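Local coordinates for acyl-CoA synthetase (AMP-forming)/AMP-acid ligase II-like protein (Dyadobacter fermentans, PDB 4GS5) that probably joins a carboxylic acid to coenzyme A by way of an AMP-linked intermediate, as a member of the ATP-dependent AMP-binding enzyme family, at residues A[5-9]-A[10-14]; A[55-59]-A[60-64]; A[223-227]-A[228-232]. All blocks are in the same frame, centred on the assembly; numbering follows the deposited sequence.

Contact 1. Residues A[5-9]-A[10-14]; sequences IWTTG and KTLCK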
loop_
_atom_site.group_PDB
_atom_site.type_symbol
_atom_site.label_atom_id
_atom_site.label_comp_id
_atom_site.label_asym_id
_atom_site.label_seq_id
_atom_site.Cartn_x
_atom_site.Cartn_y
_atom_site.Cartn_z
ATOM N N ILE A 5 -17.297 -24.744 1.222
ATOM C CA ILE A 5 -17.856 -23.420 1.484
ATOM C C ILE A 5 -18.902 -23.447 2.595
ATOM O O ILE A 5 -19.688 -24.387 2.705
ATOM C CB ILE A 5 -18.477 -22.778 0.225
ATOM C CG1 ILE A 5 -19.674 -23.585 -0.271
ATOM C CG2 ILE A 5 -17.451 -22.647 -0.877
ATOM C CD1 ILE A 5 -20.289 -23.006 -1.536
ATOM N N TRP A 6 -18.897 -22.414 3.427
ATOM C CA TRP A 6 -19.920 -22.248 4.455
ATOM C C TRP A 6 -20.704 -20.960 4.193
ATOM O O TRP A 6 -20.122 -19.877 4.089
ATOM C CB TRP A 6 -19.273 -22.232 5.843
ATOM C CG TRP A 6 -20.235 -22.086 6.985
ATOM C CD1 TRP A 6 -21.250 -22.941 7.325
ATOM C CD2 TRP A 6 -20.259 -21.029 7.958
ATOM N NE1 TRP A 6 -21.912 -22.471 8.437
ATOM C CE2 TRP A 6 -21.322 -21.308 8.847
ATOM C CE3 TRP A 6 -19.491 -19.876 8.157
ATOM C CZ2 TRP A 6 -21.632 -20.466 9.920
ATOM C CZ3 TRP A 6 -19.804 -19.044 9.222
ATOM C CH2 TRP A 6 -20.864 -19.342 10.088
ATOM N N THR A 7 -22.020 -21.079 4.060
ATOM C CA THR A 7 -22.856 -19.919 3.749
ATOM C C THR A 7 -23.497 -19.347 5.008
ATOM O O THR A 7 -24.087 -20.074 5.801
ATOM C CB THR A 7 -23.949 -20.263 2.717
ATOM O OG1 THR A 7 -23.335 -20.720 1.504
ATOM C CG2 THR A 7 -24.806 -19.032 2.410
ATOM N N THR A 8 -23.381 -18.038 5.192
ATOM C CA THR A 8 -23.864 -17.416 6.417
ATOM C C THR A 8 -24.372 -15.992 6.217
ATOM O O THR A 8 -24.374 -15.454 5.100
ATOM C CB THR A 8 -22.785 -17.461 7.549
ATOM O OG1 THR A 8 -23.388 -17.132 8.805
ATOM C CG2 THR A 8 -21.633 -16.491 7.265
ATOM N N GLY A 9 -24.803 -15.383 7.312
ATOM C CA GLY A 9 -25.437 -14.080 7.275
ATOM C C GLY A 9 -25.880 -13.686 8.668
ATOM O O GLY A 9 -25.805 -14.498 9.603
ATOM N N LYS A 10 -26.328 -12.442 8.809
ATOM C CA LYS A 10 -26.787 -11.927 10.091
ATOM C C LYS A 10 -27.900 -12.798 10.649
ATOM O O LYS A 10 -27.781 -13.362 11.744
ATOM C CB LYS A 10 -27.284 -10.493 9.938
ATOM C CG LYS A 10 -27.501 -9.738 11.238
ATOM C CD LYS A 10 -27.960 -8.305 10.958
ATOM C CE LYS A 10 -28.126 -7.500 12.240
ATOM N NZ LYS A 10 -29.067 -8.156 13.203
ATOM N N THR A 11 -28.981 -12.935 9.893
ATOM C CA THR A 11 -30.099 -13.720 10.398
ATOM C C THR A 11 -29.811 -15.217 10.309
ATOM O O THR A 11 -30.238 -15.988 11.166
ATOM C CB THR A 11 -31.450 -13.351 9.723
ATOM O OG1 THR A 11 -31.622 -14.095 8.507
ATOM C CG2 THR A 11 -31.505 -11.855 9.445
ATOM N N LEU A 12 -29.070 -15.634 9.290
ATOM C CA LEU A 12 -28.777 -17.056 9.148
ATOM C C LEU A 12 -27.875 -17.562 10.287
ATOM O O LEU A 12 -27.878 -18.751 10.619
ATOM C CB LEU A 12 -28.172 -17.350 7.775
ATOM C CG LEU A 12 -27.883 -18.814 7.439
ATOM C CD1 LEU A 12 -29.059 -19.698 7.809
ATOM C CD2 LEU A 12 -27.539 -18.958 5.965
ATOM N N CYS A 13 -27.128 -16.648 10.901
ATOM C CA CYS A 13 -26.227 -17.003 11.994
ATOM C C CYS A 13 -27.002 -17.351 13.273
ATOM O O CYS A 13 -26.486 -18.038 14.159
ATOM C CB CYS A 13 -25.230 -15.866 12.257
ATOM S SG CYS A 13 -23.717 -16.370 13.088
ATOM N N LYS A 14 -28.249 -16.893 13.357
ATOM C CA LYS A 14 -29.051 -17.065 14.572
ATOM C C LYS A 14 -29.559 -18.496 14.795
ATOM O O LYS A 14 -29.825 -18.894 15.931
ATOM C CB LYS A 14 -30.234 -16.093 14.575
ATOM C CG LYS A 14 -31.367 -16.490 13.635
ATOM C CD LYS A 14 -32.509 -15.482 13.652
ATOM C CE LYS A 14 -33.302 -15.555 14.949
ATOM N NZ LYS A 14 -34.448 -14.597 14.958
#
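Gly9 and Cys13 meet through an alpha-turn-like i to i+4 bond that follows strand 5-8, which pairs antiparallel with strand 105-109. Cys13 N donates to Gly9 O at 2.8 Å. The bond is bent, 131° at the hydrogen, and the donor stands above the carbonyl plane. Cys13 CB comes in beside it, 3.0 Å from Gly9 O.

Leu12 turns back over the strand. With CG anti to the backbone N (chi1 -177°) and the second torsion turned in, methyl CD2 lies over the strand backbone. CD2 comes to 3.6 Å from Thr7 O and 4.0 Å from Thr8 CA. Leu12 CB lies 3.9 Å from Gly9 N. Lys10 reaches the strand segment through its CB, while its long chain leads off and touches Asp103.

The Thr8 hydroxyl is also anti to its own N (chi1 -167°), which turns it to Gln16 OE1, just past the turn. Gln16 NE2 binds Thr7 O. Helix 22-36 covers Thr8 and Cys13 with Met31. Within the strand, Thr8 CB stands 3.7 Å above one face of the Trp6 ring, offset toward the rim. Thr8 OG1 is also 4.1 Å from Cys13 CB.

Contact 2. Residues A[55-59]-A[60-64]; sequences ITVTR and AQLAA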
loop_
_atom_site.group_PDB
_atom_site.type_symbol
_atom_site.label_atom_id
_atom_site.label_comp_id
_atom_site.label_asym_id
_atom_site.label_seq_id
_atom_site.Cartn_x
_atom_site.Cartn_y
_atom_site.Cartn_z
ATOM N N ILE A 55 -4.040 -7.941 18.036
ATOM C CA ILE A 55 -4.290 -6.508 18.138
ATOM C C ILE A 55 -5.723 -6.325 18.605
ATOM O O ILE A 55 -6.616 -7.074 18.209
ATOM C CB ILE A 55 -4.094 -5.779 16.803
ATOM C CG1 ILE A 55 -4.981 -6.401 15.735
ATOM C CG2 ILE A 55 -2.616 -5.797 16.357
ATOM C CD1 ILE A 55 -4.903 -5.687 14.402
ATOM N N THR A 56 -5.962 -5.349 19.465
ATOM C CA THR A 56 -7.331 -5.150 19.904
ATOM C C THR A 56 -7.955 -3.972 19.176
ATOM O O THR A 56 -7.312 -2.937 18.964
ATOM C CB THR A 56 -7.475 -5.042 21.453
ATOM O OG1 THR A 56 -7.380 -3.674 21.873
ATOM C CG2 THR A 56 -6.413 -5.879 22.147
ATOM N N VAL A 57 -9.197 -4.154 18.748
ATOM C CA VAL A 57 -9.908 -3.101 18.031
ATOM C C VAL A 57 -11.289 -2.961 18.625
ATOM O O VAL A 57 -11.875 -3.948 19.080
ATOM C CB VAL A 57 -10.035 -3.424 16.544
ATOM C CG1 VAL A 57 -8.655 -3.465 15.903
ATOM C CG2 VAL A 57 -10.764 -4.750 16.369
ATOM N N THR A 58 -11.810 -1.740 18.648
ATOM C CA THR A 58 -13.100 -1.522 19.289
ATOM C C THR A 58 -14.215 -1.876 18.318
ATOM O O THR A 58 -13.995 -1.950 17.097
ATOM C CB THR A 58 -13.278 -0.068 19.779
ATOM O OG1 THR A 58 -13.440 0.818 18.663
ATOM C CG2 THR A 58 -12.078 0.372 20.605
ATOM N N ARG A 59 -15.402 -2.109 18.864
ATOM C CA ARG A 59 -16.590 -2.313 18.044
ATOM C C ARG A 59 -16.842 -1.092 17.153
ATOM O O ARG A 59 -17.141 -1.217 15.955
ATOM C CB ARG A 59 -17.814 -2.564 18.934
ATOM C CG ARG A 59 -19.037 -2.934 18.142
ATOM C CD ARG A 59 -20.317 -2.902 18.964
ATOM N NE ARG A 59 -21.384 -3.552 18.209
ATOM C CZ ARG A 59 -21.575 -4.868 18.176
ATOM N NH1 ARG A 59 -20.793 -5.676 18.889
ATOM N NH2 ARG A 59 -22.557 -5.377 17.443
ATOM N N ALA A 60 -16.702 0.092 17.740
ATOM C CA ALA A 60 -16.965 1.334 17.027
ATOM C C ALA A 60 -16.075 1.478 15.789
ATOM O O ALA A 60 -16.526 1.956 14.726
ATOM C CB ALA A 60 -16.793 2.531 17.972
ATOM N N GLN A 61 -14.816 1.068 15.940
ATOM C CA GLN A 61 -13.829 1.090 14.856
ATOM C C GLN A 61 -14.275 0.229 13.688
ATOM O O GLN A 61 -14.272 0.659 12.539
ATOM C CB GLN A 61 -12.495 0.521 15.354
ATOM C CG GLN A 61 -11.623 1.499 16.079
ATOM C CD GLN A 61 -10.263 0.921 16.406
ATOM O OE1 GLN A 61 -10.110 0.191 17.376
ATOM N NE2 GLN A 61 -9.266 1.250 15.596
ATOM N N LEU A 62 -14.594 -1.021 13.997
ATOM C CA LEU A 62 -15.021 -1.980 12.992
ATOM C C LEU A 62 -16.294 -1.518 12.286
ATOM O O LEU A 62 -16.410 -1.632 11.065
ATOM C CB LEU A 62 -15.232 -3.357 13.640
ATOM C CG LEU A 62 -13.951 -3.964 14.239
ATOM C CD1 LEU A 62 -14.231 -5.216 15.056
ATOM C CD2 LEU A 62 -12.918 -4.248 13.151
ATOM N N ALA A 63 -17.250 -1.008 13.060
ATOM C CA ALA A 63 -18.519 -0.558 12.501
ATOM C C ALA A 63 -18.326 0.639 11.558
ATOM O O ALA A 63 -18.974 0.733 10.519
ATOM C CB ALA A 63 -19.517 -0.211 13.620
ATOM N N ALA A 64 -17.451 1.559 11.945
ATOM C CA ALA A 64 -17.167 2.736 11.140
ATOM C C ALA A 64 -16.536 2.319 9.820
ATOM O O ALA A 64 -16.906 2.814 8.762
ATOM C CB ALA A 64 -16.247 3.683 11.887
#
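Thr58 and Gln61 bind each other twice. Thr58 N donates to Gln61 OE1 at 2.9 Å, nearly straight at 168°. Gln61 N donates to Thr58 OG1 at 3.1 Å. The two side chains cross at about a right angle, and Gln61 CG packs 3.2 Å from Thr58 OG1. The Gln61 chain leaves beside its own backbone N (chi1 -83°) and runs extended beyond CG, back along the end of the strand. Its OE1 also lies 3.4 Å from Val57 CA.

Leu62 N donates to Thr58 O at 3.3 Å, and Ala63 N donates to Arg59 O. Methyl CG2 of Val57 sits 3.7 Å from Leu62 CD1, with the two side chains crossing about perpendicularly.

This is a capping box, with Thr58 as N-cap at the junction of strand 52-58 and helix 59-72. The strand and helix segments make an angle of 70°.

Further out, Gln61 NE2 is held by Val224 O, so both amide branches are engaged, which sets its flip. Replacing Gln61 by alanine removes the amide, which is likely to leave Thr58 N and Val224 O without their side-chain partners. Arg59 points its CB away from the helix segment. Its guanidinium binds the carbonyls of Trp34 and Ala38 through NH1 and makes a cation-pi contact with Trp34. Leu62 packs on Phe41 of strand 40-46 and on Met94 and Val97 of helix 90-102.

Contact 3. Residues A[223-227]-A[228-232]; sequences AVTNG and QTVQT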
loop_
_atom_site.group_PDB
_atom_site.type_symbol
_atom_site.label_atom_id
_atom_site.label_comp_id
_atom_site.label_asym_id
_atom_site.label_seq_id
_atom_site.Cartn_x
_atom_site.Cartn_y
_atom_site.Cartn_z
ATOM N N ALA A 223 -13.333 8.022 12.886
ATOM C CA ALA A 223 -13.863 7.021 13.793
ATOM C C ALA A 223 -13.034 5.738 13.692
ATOM O O ALA A 223 -12.832 5.062 14.699
ATOM C CB ALA A 223 -15.332 6.747 13.521
ATOM N N VAL A 224 -12.523 5.409 12.506
ATOM C CA VAL A 224 -11.723 4.179 12.399
ATOM C C VAL A 224 -10.422 4.220 13.200
ATOM O O VAL A 224 -9.846 3.174 13.496
ATOM C CB VAL A 224 -11.427 3.736 10.940
ATOM C CG1 VAL A 224 -12.705 3.282 10.243
ATOM C CG2 VAL A 224 -10.695 4.822 10.152
ATOM N N THR A 225 -9.964 5.415 13.558
ATOM C CA THR A 225 -8.780 5.555 14.410
ATOM C C THR A 225 -9.083 5.990 15.847
ATOM O O THR A 225 -8.179 6.402 16.580
ATOM C CB THR A 225 -7.751 6.543 13.810
ATOM O OG1 THR A 225 -8.305 7.870 13.774
ATOM C CG2 THR A 225 -7.338 6.113 12.407
ATOM N N ASN A 226 -10.346 5.895 16.254
ATOM C CA ASN A 226 -10.761 6.391 17.561
ATOM C C ASN A 226 -10.453 7.881 17.698
ATOM O O ASN A 226 -10.136 8.375 18.784
ATOM C CB ASN A 226 -10.099 5.577 18.681
ATOM C CG ASN A 226 -10.143 4.078 18.410
ATOM O OD1 ASN A 226 -11.206 3.519 18.130
ATOM N ND2 ASN A 226 -8.982 3.427 18.465
ATOM N N GLY A 227 -10.542 8.581 16.570
ATOM C CA GLY A 227 -10.366 10.022 16.526
ATOM C C GLY A 227 -8.935 10.492 16.711
ATOM O O GLY A 227 -8.672 11.692 16.719
ATOM N N GLN A 228 -8.008 9.553 16.864
ATOM C CA GLN A 228 -6.603 9.899 17.013
ATOM C C GLN A 228 -5.953 9.969 15.638
ATOM O O GLN A 228 -6.212 9.127 14.775
ATOM C CB GLN A 228 -5.881 8.880 17.887
ATOM C CG GLN A 228 -6.073 9.084 19.378
ATOM C CD GLN A 228 -4.929 8.488 20.169
ATOM O OE1 GLN A 228 -4.153 7.686 19.644
ATOM N NE2 GLN A 228 -4.809 8.881 21.433
ATOM N N THR A 229 -5.117 10.972 15.416
ATOM C CA THR A 229 -4.521 11.105 14.095
ATOM C C THR A 229 -3.322 10.170 13.970
ATOM O O THR A 229 -2.526 10.026 14.898
ATOM C CB THR A 229 -4.141 12.560 13.749
ATOM O OG1 THR A 229 -2.841 12.850 14.264
ATOM C CG2 THR A 229 -5.154 13.533 14.337
ATOM N N VAL A 230 -3.233 9.512 12.821
ATOM C CA VAL A 230 -2.160 8.585 12.532
ATOM C C VAL A 230 -1.245 9.247 11.513
ATOM O O VAL A 230 -1.697 9.665 10.447
ATOM C CB VAL A 230 -2.721 7.270 11.954
ATOM C CG1 VAL A 230 -1.596 6.377 11.443
ATOM C CG2 VAL A 230 -3.551 6.549 13.003
ATOM N N GLN A 231 0.035 9.354 11.850
ATOM C CA GLN A 231 1.012 9.998 10.978
ATOM C C GLN A 231 1.768 8.933 10.198
ATOM O O GLN A 231 2.435 8.094 10.801
ATOM C CB GLN A 231 1.999 10.821 11.816
ATOM C CG GLN A 231 3.041 11.557 10.971
ATOM C CD GLN A 231 2.406 12.551 10.014
ATOM O OE1 GLN A 231 1.862 13.566 10.439
ATOM N NE2 GLN A 231 2.456 12.252 8.720
ATOM N N THR A 232 1.652 8.941 8.867
ATOM C CA THR A 232 2.400 7.983 8.051
ATOM C C THR A 232 3.769 8.558 7.746
ATOM O O THR A 232 4.060 9.702 8.101
ATOM C CB THR A 232 1.713 7.678 6.713
ATOM O OG1 THR A 232 1.774 8.835 5.856
ATOM C CG2 THR A 232 0.261 7.274 6.932
#
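Thr225 and Gln228 close a type I' beta turn. Gln228 N donates to Thr225 O at 3.2 Å. The bond is fairly straight at the hydrogen, 160°, but the donor stands well above the carbonyl plane, 63° out of it. Asn226 and Gly227 occupy the two inner positions, both with positive phi, as type I' requires. Before the turn, 223-224 form a short 3-10 segment, and Asn226 N bonds to Ala223 O. After it, the chain straightens into strand 230-238.

Thr225 meets the second segment with both branches. Its OG1 lies between its own backbone N and carbonyl carbon (chi1 65°) and comes to 2.6 Å from Gln228 O. Gly222 O is a second acceptor for the same hydroxyl, so the direction of its proton is not settled. The other branch, CG2, meets Val230 CG2 at 3.9 Å. Gln228 reaches the turn with its CB, 3.6 Å from Thr225 O, while the amide runs off from the turn. Farther along, Gln231 NE2 donates to Thr232 O at 3.1 Å, with the acceptor close to its amide plane, and it also binds Cys217 O.

The turn joins strand 217-221 to strand 230-238, whose backbones pair antiparallel through Val230 with Ile220 and Thr232 with Leu218. Helix 59-72 packs against Val224 with Ser65 and Met68, and against Asn226 with Gln61.

The three contacts follow one another along the chain without overlap. Contacts 2 and 3 are close, with centres about 12 Å apart, and they touch. Ala64 meets Ala223 through their CB atoms, and Asn226 packs against Thr58. The strand-to-helix junction thus packs directly on the connection between strands 217-221 and 230-238. Contact 1 stands apart, its centre about 21 Å from contact 2 and 32 Å from contact 3. It touches neither. Contact 1 lies on strand 5-8 and contact 3 between strands 217-221 and 230-238, at distant parts of the mixed strand array. Contact 2 belongs to the separate two-stranded pair 40-46 and 52-58. Contacts 2 and 3 bring together chain segments far apart in sequence; contact 1 is a local turn at an outermost strand.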